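Local coordinates for protein RNase III (Scheffersomyces stipitis, PDB 7DEY) that probably cleaves double-stranded RNA endonucleolytically, leaving 5'-phosphomonoester ends, as a Dicer of the ribonuclease III family, at residues P4-I8 and Y121-L125; L51-T56 and R75-I79; H178-V184 and V195-M199. All coordinates share one frame; numbering follows the deposited sequence.

Interaction 1: residues P4-I8 and Y121-L125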
ATOM      1  N   PRO C   4      -3.664  13.789 -11.670  1.00 85.30           N
ATOM      2  CA  PRO C   4      -4.973  13.988 -12.307  1.00 81.43           C
ATOM      3  C   PRO C   4      -5.476  12.702 -12.941  1.00 78.16           C
ATOM      4  O   PRO C   4      -4.712  11.944 -13.542  1.00 82.69           O
ATOM      5  CB  PRO C   4      -4.699  15.063 -13.369  1.00 76.04           C
ATOM      6  CG  PRO C   4      -3.397  15.674 -13.001  1.00 80.44           C
ATOM      7  CD  PRO C   4      -2.612  14.620 -12.282  1.00 88.67           C
ATOM      8  N   LEU C   5      -6.773  12.466 -12.805  1.00 77.36           N
ATOM      9  CA  LEU C   5      -7.384  11.248 -13.331  1.00 73.57           C
ATOM     10  C   LEU C   5      -7.567  11.359 -14.835  1.00 78.50           C
ATOM     11  O   LEU C   5      -8.270  12.267 -15.300  1.00 82.90           O
ATOM     12  CB  LEU C   5      -8.735  10.991 -12.684  1.00 72.23           C
ATOM     13  CG  LEU C   5      -9.430   9.747 -13.220  1.00 70.94           C
ATOM     14  CD1 LEU C   5      -8.592   8.513 -12.900  1.00 72.16           C
ATOM     15  CD2 LEU C   5     -10.831   9.617 -12.646  1.00 67.15           C
ATOM     16  N   PRO C   6      -6.972  10.474 -15.630  1.00 74.94           N
ATOM     17  CA  PRO C   6      -7.209  10.511 -17.069  1.00 72.22           C
ATOM     18  C   PRO C   6      -8.667  10.231 -17.376  1.00 77.39           C
ATOM     19  O   PRO C   6      -9.327   9.414 -16.719  1.00 70.32           O
ATOM     20  CB  PRO C   6      -6.290   9.416 -17.616  1.00 68.50           C
ATOM     21  CG  PRO C   6      -5.959   8.587 -16.464  1.00 67.05           C
ATOM     22  CD  PRO C   6      -5.968   9.466 -15.272  1.00 72.25           C
ATOM     23  N   PHE C   7      -9.149  10.925 -18.404  1.00 77.23           N
ATOM     24  CA  PHE C   7     -10.560  11.172 -18.646  1.00 65.36           C
ATOM     25  C   PHE C   7     -11.109  10.217 -19.689  1.00 62.94           C
ATOM     26  O   PHE C   7     -10.415   9.853 -20.639  1.00 67.65           O
ATOM     27  CB  PHE C   7     -10.744  12.616 -19.113  1.00 67.56           C
ATOM     28  CG  PHE C   7     -12.174  13.048 -19.264  1.00 60.31           C
ATOM     29  CD1 PHE C   7     -12.911  13.402 -18.176  1.00 52.11           C
ATOM     30  CD2 PHE C   7     -12.750  13.129 -20.504  1.00 56.52           C
ATOM     31  CE1 PHE C   7     -14.182  13.807 -18.320  1.00 62.99           C
ATOM     32  CE2 PHE C   7     -14.007  13.538 -20.647  1.00 58.94           C
ATOM     33  CZ  PHE C   7     -14.735  13.882 -19.557  1.00 65.48           C
ATOM     34  N   ILE C   8     -12.370   9.830 -19.502  1.00 65.71           N
ATOM     35  CA  ILE C   8     -13.143   9.069 -20.480  1.00 60.12           C
ATOM     36  C   ILE C   8     -14.115  10.034 -21.147  1.00 65.71           C
ATOM     37  O   ILE C   8     -15.040  10.537 -20.499  1.00 69.48           O
ATOM     38  CB  ILE C   8     -13.905   7.916 -19.819  1.00 58.26           C
ATOM     39  CG1 ILE C   8     -12.948   6.891 -19.239  1.00 57.20           C
ATOM     40  CG2 ILE C   8     -14.872   7.260 -20.804  1.00 60.58           C
ATOM     41  CD1 ILE C   8     -13.678   5.841 -18.470  1.00 57.01           C
ATOM     42  N   TYR C 121     -12.235   0.440 -15.480  1.00 57.02           N
ATOM     43  CA  TYR C 121     -11.955   1.820 -15.847  1.00 56.38           C
ATOM     44  C   TYR C 121     -10.683   1.916 -16.687  1.00 65.52           C
ATOM     45  O   TYR C 121     -10.703   2.424 -17.816  1.00 64.93           O
ATOM     46  CB  TYR C 121     -11.850   2.665 -14.584  1.00 60.46           C
ATOM     47  CG  TYR C 121     -11.841   4.149 -14.841  1.00 61.42           C
ATOM     48  CD1 TYR C 121     -13.025   4.850 -15.024  1.00 61.71           C
ATOM     49  CD2 TYR C 121     -10.649   4.846 -14.895  1.00 62.93           C
ATOM     50  CE1 TYR C 121     -13.018   6.190 -15.256  1.00 59.26           C
ATOM     51  CE2 TYR C 121     -10.625   6.184 -15.132  1.00 64.66           C
ATOM     52  CZ  TYR C 121     -11.808   6.862 -15.312  1.00 70.43           C
ATOM     53  OH  TYR C 121     -11.772   8.228 -15.543  1.00 77.75           O
ATOM     54  N   ILE C 122      -9.563   1.415 -16.151  1.00 65.59           N
ATOM     55  CA  ILE C 122      -8.332   1.325 -16.935  1.00 65.89           C
ATOM     56  C   ILE C 122      -8.595   0.659 -18.279  1.00 61.78           C
ATOM     57  O   ILE C 122      -8.066   1.079 -19.315  1.00 60.18           O
ATOM     58  CB  ILE C 122      -7.255   0.563 -16.144  1.00 71.64           C
ATOM     59  CG1 ILE C 122      -6.499   1.507 -15.221  1.00 76.99           C
ATOM     60  CG2 ILE C 122      -6.274  -0.158 -17.089  1.00 65.77           C
ATOM     61  CD1 ILE C 122      -5.545   0.759 -14.295  1.00 73.10           C
ATOM     62  N   GLY C 123      -9.407  -0.399 -18.279  1.00 60.08           N
ATOM     63  CA  GLY C 123      -9.818  -1.000 -19.535  1.00 64.91           C
ATOM     64  C   GLY C 123     -10.470  -0.009 -20.481  1.00 68.32           C
ATOM     65  O   GLY C 123     -10.311  -0.120 -21.701  1.00 65.18           O
ATOM     66  N   ALA C 124     -11.186   0.991 -19.935  1.00 67.93           N
ATOM     67  CA  ALA C 124     -11.813   2.006 -20.780  1.00 63.16           C
ATOM     68  C   ALA C 124     -10.797   3.013 -21.294  1.00 67.50           C
ATOM     69  O   ALA C 124     -10.751   3.292 -22.497  1.00 70.69           O
ATOM     70  CB  ALA C 124     -12.920   2.734 -20.029  1.00 58.90           C
ATOM     71  N   LEU C 125      -9.980   3.584 -20.404  1.00 65.25           N
ATOM     72  CA  LEU C 125      -8.932   4.483 -20.876  1.00 68.44           C
ATOM     73  C   LEU C 125      -8.153   3.842 -22.014  1.00 69.06           C
ATOM     74  O   LEU C 125      -7.806   4.509 -22.995  1.00 67.60           O
ATOM     75  CB  LEU C 125      -7.977   4.851 -19.742  1.00 68.29           C
ATOM     76  CG  LEU C 125      -8.499   5.562 -18.498  1.00 73.62           C
ATOM     77  CD1 LEU C 125      -7.365   5.629 -17.480  1.00 71.84           C
ATOM     78  CD2 LEU C 125      -9.050   6.954 -18.817  1.00 66.40           C
TER

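Interaction 2: residues L51-T56 and R75-I79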
ATOM      1  N   LEU C  51      -3.280  -3.223 -16.576  1.00 46.92           N
ATOM      2  CA  LEU C  51      -2.808  -2.795 -15.271  1.00 52.54           C
ATOM      3  C   LEU C  51      -1.653  -3.668 -14.791  1.00 53.13           C
ATOM      4  O   LEU C  51      -0.719  -3.164 -14.151  1.00 47.82           O
ATOM      5  CB  LEU C  51      -3.959  -2.798 -14.260  1.00 56.20           C
ATOM      6  CG  LEU C  51      -3.580  -2.407 -12.821  1.00 54.17           C
ATOM      7  CD1 LEU C  51      -2.866  -1.047 -12.779  1.00 53.73           C
ATOM      8  CD2 LEU C  51      -4.766  -2.439 -11.871  1.00 46.45           C
ATOM      9  N   ASN C  52      -1.662  -4.957 -15.124  1.00 51.63           N
ATOM     10  CA  ASN C  52      -0.581  -5.789 -14.630  1.00 56.89           C
ATOM     11  C   ASN C  52       0.672  -5.680 -15.474  1.00 54.47           C
ATOM     12  O   ASN C  52       1.787  -5.719 -14.934  1.00 56.71           O
ATOM     13  CB  ASN C  52      -1.045  -7.231 -14.502  1.00 61.80           C
ATOM     14  CG  ASN C  52      -1.938  -7.403 -13.296  1.00 77.76           C
ATOM     15  OD1 ASN C  52      -2.990  -6.751 -13.184  1.00 78.78           O
ATOM     16  ND2 ASN C  52      -1.488  -8.204 -12.343  1.00 76.41           N
ATOM     17  N   ASN C  53       0.532  -5.480 -16.771  1.00 45.19           N
ATOM     18  CA  ASN C  53       1.713  -5.195 -17.564  1.00 44.14           C
ATOM     19  C   ASN C  53       2.307  -3.841 -17.193  1.00 47.63           C
ATOM     20  O   ASN C  53       3.512  -3.735 -16.939  1.00 48.60           O
ATOM     21  CB  ASN C  53       1.374  -5.243 -19.042  1.00 46.88           C
ATOM     22  CG  ASN C  53       2.564  -4.990 -19.884  1.00 42.33           C
ATOM     23  OD1 ASN C  53       3.430  -5.843 -20.011  1.00 43.24           O
ATOM     24  ND2 ASN C  53       2.651  -3.793 -20.436  1.00 45.63           N
ATOM     25  N   LEU C  54       1.478  -2.790 -17.153  1.00 46.47           N
ATOM     26  CA  LEU C  54       1.996  -1.459 -16.843  1.00 45.16           C
ATOM     27  C   LEU C  54       2.758  -1.465 -15.520  1.00 45.99           C
ATOM     28  O   LEU C  54       3.906  -1.023 -15.450  1.00 53.04           O
ATOM     29  CB  LEU C  54       0.851  -0.446 -16.819  1.00 45.40           C
ATOM     30  CG  LEU C  54       0.160  -0.146 -18.163  1.00 48.27           C
ATOM     31  CD1 LEU C  54      -0.821   1.003 -18.037  1.00 45.32           C
ATOM     32  CD2 LEU C  54       1.156   0.124 -19.302  1.00 48.82           C
ATOM     33  N   VAL C  55       2.154  -2.017 -14.470  1.00 42.60           N
ATOM     34  CA  VAL C  55       2.808  -2.063 -13.175  1.00 45.39           C
ATOM     35  C   VAL C  55       4.091  -2.880 -13.236  1.00 55.71           C
ATOM     36  O   VAL C  55       5.064  -2.566 -12.533  1.00 51.43           O
ATOM     37  CB  VAL C  55       1.830  -2.615 -12.118  1.00 56.11           C
ATOM     38  CG1 VAL C  55       2.562  -2.988 -10.791  1.00 48.92           C
ATOM     39  CG2 VAL C  55       0.697  -1.606 -11.869  1.00 50.21           C
ATOM     40  N   THR C  56       4.129  -3.936 -14.065  1.00 60.11           N
ATOM     41  CA  THR C  56       5.359  -4.725 -14.205  1.00 60.61           C
ATOM     42  C   THR C  56       6.498  -3.875 -14.760  1.00 58.75           C
ATOM     43  O   THR C  56       7.603  -3.846 -14.195  1.00 61.14           O
ATOM     44  CB  THR C  56       5.153  -5.937 -15.115  1.00 56.81           C
ATOM     45  OG1 THR C  56       4.242  -6.870 -14.516  1.00 56.22           O
ATOM     46  CG2 THR C  56       6.486  -6.608 -15.352  1.00 46.88           C
ATOM     47  N   ARG C  75       4.512  -6.807  -7.212  1.00 57.21           N
ATOM     48  CA  ARG C  75       3.425  -6.629  -8.160  1.00 63.33           C
ATOM     49  C   ARG C  75       2.104  -7.093  -7.570  1.00 62.06           C
ATOM     50  O   ARG C  75       1.092  -6.381  -7.675  1.00 55.15           O
ATOM     51  CB  ARG C  75       3.717  -7.352  -9.475  1.00 60.67           C
ATOM     52  CG  ARG C  75       2.656  -7.033 -10.519  1.00 59.12           C
ATOM     53  CD  ARG C  75       2.737  -7.916 -11.748  1.00 61.95           C
ATOM     54  NE  ARG C  75       3.102  -9.277 -11.414  1.00 70.19           N
ATOM     55  CZ  ARG C  75       3.644 -10.136 -12.265  1.00 70.31           C
ATOM     56  NH1 ARG C  75       3.897  -9.779 -13.522  1.00 61.21           N
ATOM     57  NH2 ARG C  75       3.930 -11.361 -11.845  1.00 73.23           N
ATOM     58  N   SER C  76       2.099  -8.259  -6.912  1.00 56.39           N
ATOM     59  CA  SER C  76       0.862  -8.720  -6.305  1.00 53.77           C
ATOM     60  C   SER C  76       0.360  -7.731  -5.259  1.00 58.83           C
ATOM     61  O   SER C  76      -0.857  -7.571  -5.084  1.00 54.83           O
ATOM     62  CB  SER C  76       1.071 -10.107  -5.718  1.00 55.79           C
ATOM     63  OG  SER C  76       1.374 -10.039  -4.346  1.00 69.30           O
ATOM     64  N   GLN C  77       1.277  -7.012  -4.602  1.00 59.25           N
ATOM     65  CA  GLN C  77       0.880  -6.038  -3.599  1.00 51.23           C
ATOM     66  C   GLN C  77       0.260  -4.786  -4.213  1.00 54.68           C
ATOM     67  O   GLN C  77      -0.668  -4.229  -3.624  1.00 54.77           O
ATOM     68  CB  GLN C  77       2.082  -5.690  -2.736  1.00 54.07           C
ATOM     69  CG  GLN C  77       2.492  -6.821  -1.790  1.00 62.32           C
ATOM     70  CD  GLN C  77       1.475  -7.080  -0.687  1.00 62.93           C
ATOM     71  OE1 GLN C  77       1.392  -6.319   0.280  1.00 60.17           O
ATOM     72  NE2 GLN C  77       0.695  -8.155  -0.831  1.00 56.86           N
ATOM     73  N   LEU C  78       0.718  -4.335  -5.396  1.00 57.16           N
ATOM     74  CA  LEU C  78       0.140  -3.131  -5.993  1.00 50.46           C
ATOM     75  C   LEU C  78      -1.046  -3.385  -6.927  1.00 62.08           C
ATOM     76  O   LEU C  78      -1.789  -2.436  -7.206  1.00 67.32           O
ATOM     77  CB  LEU C  78       1.195  -2.333  -6.751  1.00 50.48           C
ATOM     78  CG  LEU C  78       2.595  -2.266  -6.123  1.00 58.90           C
ATOM     79  CD1 LEU C  78       3.633  -1.931  -7.183  1.00 61.32           C
ATOM     80  CD2 LEU C  78       2.694  -1.277  -4.966  1.00 54.98           C
ATOM     81  N   ILE C  79      -1.270  -4.609  -7.423  1.00 59.39           N
ATOM     82  CA  ILE C  79      -2.479  -4.871  -8.208  1.00 58.62           C
ATOM     83  C   ILE C  79      -3.622  -5.410  -7.369  1.00 68.19           C
ATOM     84  O   ILE C  79      -4.661  -5.785  -7.944  1.00 72.04           O
ATOM     85  CB  ILE C  79      -2.270  -5.857  -9.386  1.00 63.18           C
ATOM     86  CG1 ILE C  79      -1.585  -7.147  -8.933  1.00 64.75           C
ATOM     87  CG2 ILE C  79      -1.601  -5.206 -10.598  1.00 62.62           C
ATOM     88  CD1 ILE C  79      -2.522  -8.301  -8.690  1.00 73.80           C
TER

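Interaction 3: residues H178-V184 and V195-M199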
ATOM      1  N   HIS C 178      31.705 -21.479  19.191  1.00 87.42           N
ATOM      2  CA  HIS C 178      30.881 -20.329  18.863  1.00 90.56           C
ATOM      3  C   HIS C 178      31.175 -19.881  17.437  1.00 92.07           C
ATOM      4  O   HIS C 178      32.257 -20.152  16.905  1.00 97.48           O
ATOM      5  CB  HIS C 178      31.109 -19.167  19.843  1.00 90.22           C
ATOM      6  CG  HIS C 178      32.538 -18.749  19.987  1.00 92.43           C
ATOM      7  ND1 HIS C 178      33.296 -18.298  18.928  1.00 96.70           N
ATOM      8  CD2 HIS C 178      33.341 -18.688  21.076  1.00 95.82           C
ATOM      9  CE1 HIS C 178      34.507 -17.993  19.354  1.00 95.90           C
ATOM     10  NE2 HIS C 178      34.562 -18.221  20.653  1.00 98.79           N
ATOM     11  N   PRO C 179      30.236 -19.202  16.781  1.00 89.24           N
ATOM     12  CA  PRO C 179      30.396 -18.948  15.346  1.00 86.40           C
ATOM     13  C   PRO C 179      31.356 -17.801  15.057  1.00 84.07           C
ATOM     14  O   PRO C 179      31.346 -16.768  15.733  1.00 83.87           O
ATOM     15  CB  PRO C 179      28.967 -18.620  14.889  1.00 84.08           C
ATOM     16  CG  PRO C 179      28.305 -18.083  16.093  1.00 83.47           C
ATOM     17  CD  PRO C 179      28.920 -18.754  17.279  1.00 86.85           C
ATOM     18  N   LEU C 180      32.196 -18.004  14.039  1.00 82.08           N
ATOM     19  CA  LEU C 180      33.145 -17.009  13.554  1.00 76.57           C
ATOM     20  C   LEU C 180      32.674 -16.475  12.211  1.00 79.20           C
ATOM     21  O   LEU C 180      31.971 -17.163  11.466  1.00 87.66           O
ATOM     22  CB  LEU C 180      34.554 -17.597  13.410  1.00 80.69           C
ATOM     23  CG  LEU C 180      35.234 -18.176  14.665  1.00 84.62           C
ATOM     24  CD1 LEU C 180      34.923 -17.335  15.888  1.00 89.03           C
ATOM     25  CD2 LEU C 180      34.863 -19.634  14.928  1.00 84.41           C
ATOM     26  N   TYR C 181      33.065 -15.241  11.898  1.00 83.80           N
ATOM     27  CA  TYR C 181      32.585 -14.528  10.712  1.00 80.53           C
ATOM     28  C   TYR C 181      33.775 -14.144   9.837  1.00 79.19           C
ATOM     29  O   TYR C 181      34.354 -13.071  10.013  1.00 79.65           O
ATOM     30  CB  TYR C 181      31.776 -13.301  11.123  1.00 79.16           C
ATOM     31  CG  TYR C 181      30.520 -13.668  11.871  1.00 82.59           C
ATOM     32  CD1 TYR C 181      30.579 -14.117  13.193  1.00 81.25           C
ATOM     33  CD2 TYR C 181      29.273 -13.600  11.253  1.00 79.46           C
ATOM     34  CE1 TYR C 181      29.433 -14.480  13.881  1.00 79.75           C
ATOM     35  CE2 TYR C 181      28.114 -13.950  11.941  1.00 80.79           C
ATOM     36  CZ  TYR C 181      28.205 -14.388  13.253  1.00 79.12           C
ATOM     37  OH  TYR C 181      27.078 -14.741  13.941  1.00 72.36           O
ATOM     38  N   VAL C 182      34.107 -14.995   8.872  1.00 82.17           N
ATOM     39  CA  VAL C 182      35.352 -14.900   8.114  1.00 85.04           C
ATOM     40  C   VAL C 182      35.077 -14.252   6.761  1.00 88.69           C
ATOM     41  O   VAL C 182      34.343 -14.809   5.937  1.00 89.26           O
ATOM     42  CB  VAL C 182      35.991 -16.283   7.922  1.00 83.81           C
ATOM     43  CG1 VAL C 182      37.461 -16.132   7.610  1.00 90.95           C
ATOM     44  CG2 VAL C 182      35.762 -17.160   9.149  1.00 80.44           C
ATOM     45  N   VAL C 183      35.699 -13.096   6.519  1.00 92.24           N
ATOM     46  CA  VAL C 183      35.568 -12.418   5.234  1.00 94.20           C
ATOM     47  C   VAL C 183      36.170 -13.286   4.136  1.00101.69           C
ATOM     48  O   VAL C 183      37.245 -13.881   4.309  1.00101.84           O
ATOM     49  CB  VAL C 183      36.242 -11.034   5.286  1.00 95.38           C
ATOM     50  CG1 VAL C 183      35.826 -10.185   4.086  1.00 99.34           C
ATOM     51  CG2 VAL C 183      35.905 -10.317   6.590  1.00 87.35           C
ATOM     52  N   VAL C 184      35.477 -13.365   2.998  1.00104.19           N
ATOM     53  CA  VAL C 184      35.882 -14.214   1.887  1.00107.82           C
ATOM     54  C   VAL C 184      36.318 -13.397   0.676  1.00109.89           C
ATOM     55  O   VAL C 184      37.362 -13.681   0.083  1.00116.89           O
ATOM     56  CB  VAL C 184      34.752 -15.200   1.521  1.00105.84           C
ATOM     57  CG1 VAL C 184      35.221 -16.206   0.463  1.00109.75           C
ATOM     58  CG2 VAL C 184      34.309 -15.928   2.764  1.00 95.83           C
ATOM     59  N   VAL C 195      31.123 -11.822   3.751  1.00 94.79           N
ATOM     60  CA  VAL C 195      31.598 -12.478   4.960  1.00 85.58           C
ATOM     61  C   VAL C 195      30.819 -13.771   5.161  1.00 85.70           C
ATOM     62  O   VAL C 195      29.636 -13.859   4.819  1.00 87.80           O
ATOM     63  CB  VAL C 195      31.448 -11.551   6.186  1.00 87.64           C
ATOM     64  CG1 VAL C 195      32.042 -12.191   7.435  1.00 86.98           C
ATOM     65  CG2 VAL C 195      32.074 -10.189   5.902  1.00 85.24           C
ATOM     66  N   GLU C 196      31.489 -14.779   5.719  1.00 82.89           N
ATOM     67  CA  GLU C 196      30.903 -16.098   5.922  1.00 82.31           C
ATOM     68  C   GLU C 196      30.812 -16.404   7.406  1.00 79.21           C
ATOM     69  O   GLU C 196      31.804 -16.300   8.133  1.00 80.84           O
ATOM     70  CB  GLU C 196      31.713 -17.188   5.211  1.00 85.92           C
ATOM     71  CG  GLU C 196      31.247 -17.512   3.787  1.00 85.89           C
ATOM     72  CD  GLU C 196      31.921 -18.751   3.224  1.00 88.28           C
ATOM     73  OE1 GLU C 196      31.608 -19.863   3.705  1.00 89.77           O
ATOM     74  OE2 GLU C 196      32.774 -18.610   2.316  1.00 86.86           O
ATOM     75  N   CYS C 197      29.626 -16.799   7.846  1.00 76.17           N
ATOM     76  CA  CYS C 197      29.359 -17.143   9.240  1.00 75.29           C
ATOM     77  C   CYS C 197      29.488 -18.655   9.389  1.00 77.35           C
ATOM     78  O   CYS C 197      28.571 -19.405   9.036  1.00 73.98           O
ATOM     79  CB  CYS C 197      27.975 -16.648   9.645  1.00 78.60           C
ATOM     80  SG  CYS C 197      27.240 -17.487  11.074  1.00 90.15           S
ATOM     81  N   ARG C 198      30.629 -19.107   9.907  1.00 72.94           N
ATOM     82  CA  ARG C 198      30.914 -20.531   9.984  1.00 75.29           C
ATOM     83  C   ARG C 198      30.936 -20.985  11.430  1.00 79.80           C
ATOM     84  O   ARG C 198      31.467 -20.292  12.298  1.00 89.81           O
ATOM     85  CB  ARG C 198      32.248 -20.876   9.318  1.00 79.39           C
ATOM     86  CG  ARG C 198      32.256 -20.718   7.802  1.00 86.21           C
ATOM     87  CD  ARG C 198      33.587 -21.157   7.199  1.00 92.86           C
ATOM     88  NE  ARG C 198      33.973 -20.311   6.070  1.00 94.52           N
ATOM     89  CZ  ARG C 198      35.209 -19.879   5.855  1.00 89.40           C
ATOM     90  NH1 ARG C 198      36.180 -20.213   6.696  1.00 95.62           N
ATOM     91  NH2 ARG C 198      35.472 -19.111   4.810  1.00 79.94           N
ATOM     92  N   MET C 199      30.354 -22.150  11.684  1.00 80.28           N
ATOM     93  CA  MET C 199      30.396 -22.777  12.998  1.00 86.07           C
ATOM     94  C   MET C 199      31.282 -24.019  12.867  1.00 94.20           C
ATOM     95  O   MET C 199      30.810 -25.146  12.719  1.00 93.99           O
ATOM     96  CB  MET C 199      28.927 -23.091  13.482  1.00 87.91           C
ATOM     97  CG  MET C 199      28.744 -24.114  14.609  1.00 92.21           C
ATOM     98  SD  MET C 199      29.077 -23.480  16.263  1.00 98.19           S
ATOM     99  CE  MET C 199      28.266 -21.904  16.134  1.00 93.88           C
TER

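Interaction 1: residues P4-I8 and Y121-L125
Leu5, Pro6 and Ile8 lay an irregular N-terminal strip across Tyr121, Ala124 and Leu125 of helix 113-128, so that an arm ahead of helix 11-18 packs on the all-helical ribonuclease III domain. The contact illustrates an arm packed mainly by hydrocarbon, with one side-chain to backbone hydrogen bond crossing between the segments. Ile8 CD1 slides past the phenol ring, 3.3 Å from Tyr121 CE1, and also meets Ala124 CB at 3.6 Å; CG1 anti to the carbonyl carbon and a straight chi2 of 174° carry the methyl to these two residues. Leu5 approaches Tyr121 from the opposite direction, its CD1 lying 3.8 Å from Tyr121 CE2. Leu125 crosses Pro6 at about a right angle and sets CD1 against the proline CG, while its other methyl lies beside the Pro6 carbonyl.

Partners beyond the two segments complete the setting. Trp139 of helix 134-143 touches Leu5 and Pro6, Val17 and Phe18 of helix 11-18 reach Tyr121, and Arg227 of the second subunit bonds to the backbone oxygen of Ile8.

The polar component across the segments is that one hydrogen bond. Pro6 O sits at the edge of the tyrosine ring, near its plane, and the hydroxyl oxygen in turn lies in the plane of the carbonyl: Tyr121 OH donates to Pro6 O over 3.0 Å, with a C=O...donor angle of 156°.

Interaction 2: residues L51-T56 and R75-I79
Arg75 and Thr56 meet through one charged hydrogen bond: Arg75 NH1 donates to Thr56 OG1 over 3.1 Å, with an angle of 152° at the hydrogen. The hydroxyl oxygen stands at the edge of the guanidinium group, tilted slightly from its plane. A bend at chi3 (37°) turns the arginine's end onto the threonine after its first two torsions have carried it outward. Deeper in the interface the contact is apolar. Val55 CG1 is flanked by Arg75 CG and by Leu78 CD1, the latter 3.9 Å away, and Ile79 CG2 approaches Leu51 CG at 4.1 Å. The same methyl of Ile79 lies against the flat amide of Asn52, 3.5 Å from Asn52 CG, the two side chains crossing at about a right angle.

These side chains join helix 42-62, whose first part carries the ribonuclease III signature sequence, to helix 68-78. The segments run in opposite senses, with Asn52 level with Ile79 and Thr56 level with Arg75.

The second shell fixes the threonine. Thr56 OG1 donates to Asn52 O, one turn back, at 2.7 Å, and Thr56 N reaches that carbonyl from the other face of its plane; one oxygen thus takes two bonds, and the hydroxyl is oriented to accept from Arg75. Farther out, Tyr144 packs on Leu51 and Val55 and its OH bonds to Leu78 O, while Gln77 O meets His82 NE2 of the second subunit.

Interaction 3: residues H178-V184 and V195-M199
Tyr181 and Cys197 face each other as a non-hydrogen-bonded pair on the inner side of an antiparallel hairpin, the first two strands of the alpha-beta-beta-beta-alpha fold of a double-stranded RNA-binding domain. The two sides of this hairpin show how a small sheet separates core from surface. On the inner side, Cys197 CB lies 3.5 Å from Tyr181 CE2, and the sulfur comes obliquely to the ring, 4.3 Å from its centroid. Tyr181 CB touches Val195 CG1 at 3.9 Å, and Val195 CG2 meets Val183 CG2. Helices 164-172 and 212-224 cover this layer: Leu168 packs on both Tyr181 and Cys197, Ala215 on Val195, and Lys165 makes a cation-pi contact with the tyrosine. Near the mouth of the hairpin, Met199 doubles back through bends at chi2 and chi3, which bring its CE to 3.4 Å from Pro179 CD.

The outer side, bearing Leu180, Val182, Glu196 and Arg198, is more loosely filled and largely solvent-facing. Val182 CG2 lies over one face of the Arg198 guanidinium, 3.9 Å from NH1. Val184 packs by its methyls against the Glu196 side chain. Along the strand, Arg198 NE makes a weak, long salt bridge to Glu196 OE1 (3.4 Å).

Between these layers, Leu180 pairs with Arg198 and Val182 with Glu196, each through two backbone bonds; Arg198 N to Leu180 O, at 2.8 Å, is nearly straight at the acceptor (170°), whereas Glu196 N stands well above the plane of the Val182 carbonyl. The loop joining these strands is the one that, in related domains, enters the RNA minor groove. Such chemistry implies that the backbone ladder and the inner apolar layer are the main hold on the hairpin, with the outer ion pair probably adding little.

Overall arrangement
From the N terminus, the arm 4-8 waits more than a hundred residues for its partner: interaction 1 closes a long, strand-free and mostly helical span when helix 113-128 arrives. Interaction 2 falls within that span and closes a much shorter one, between helices 42-62 and 68-78. Their centres are about 17 Å apart, and they touch where Ile122 CD1 packs on Leu51 CD1 at 3.6 Å, so the arm's anchoring helix and the helix pair of interaction 2 pack together in the ribonuclease III part. Interaction 3 follows in series, closing a short loop of ten residues between strands 180-183 and 194-199 of the RNA-binding domain, its centre about 40 Å from that of interaction 2.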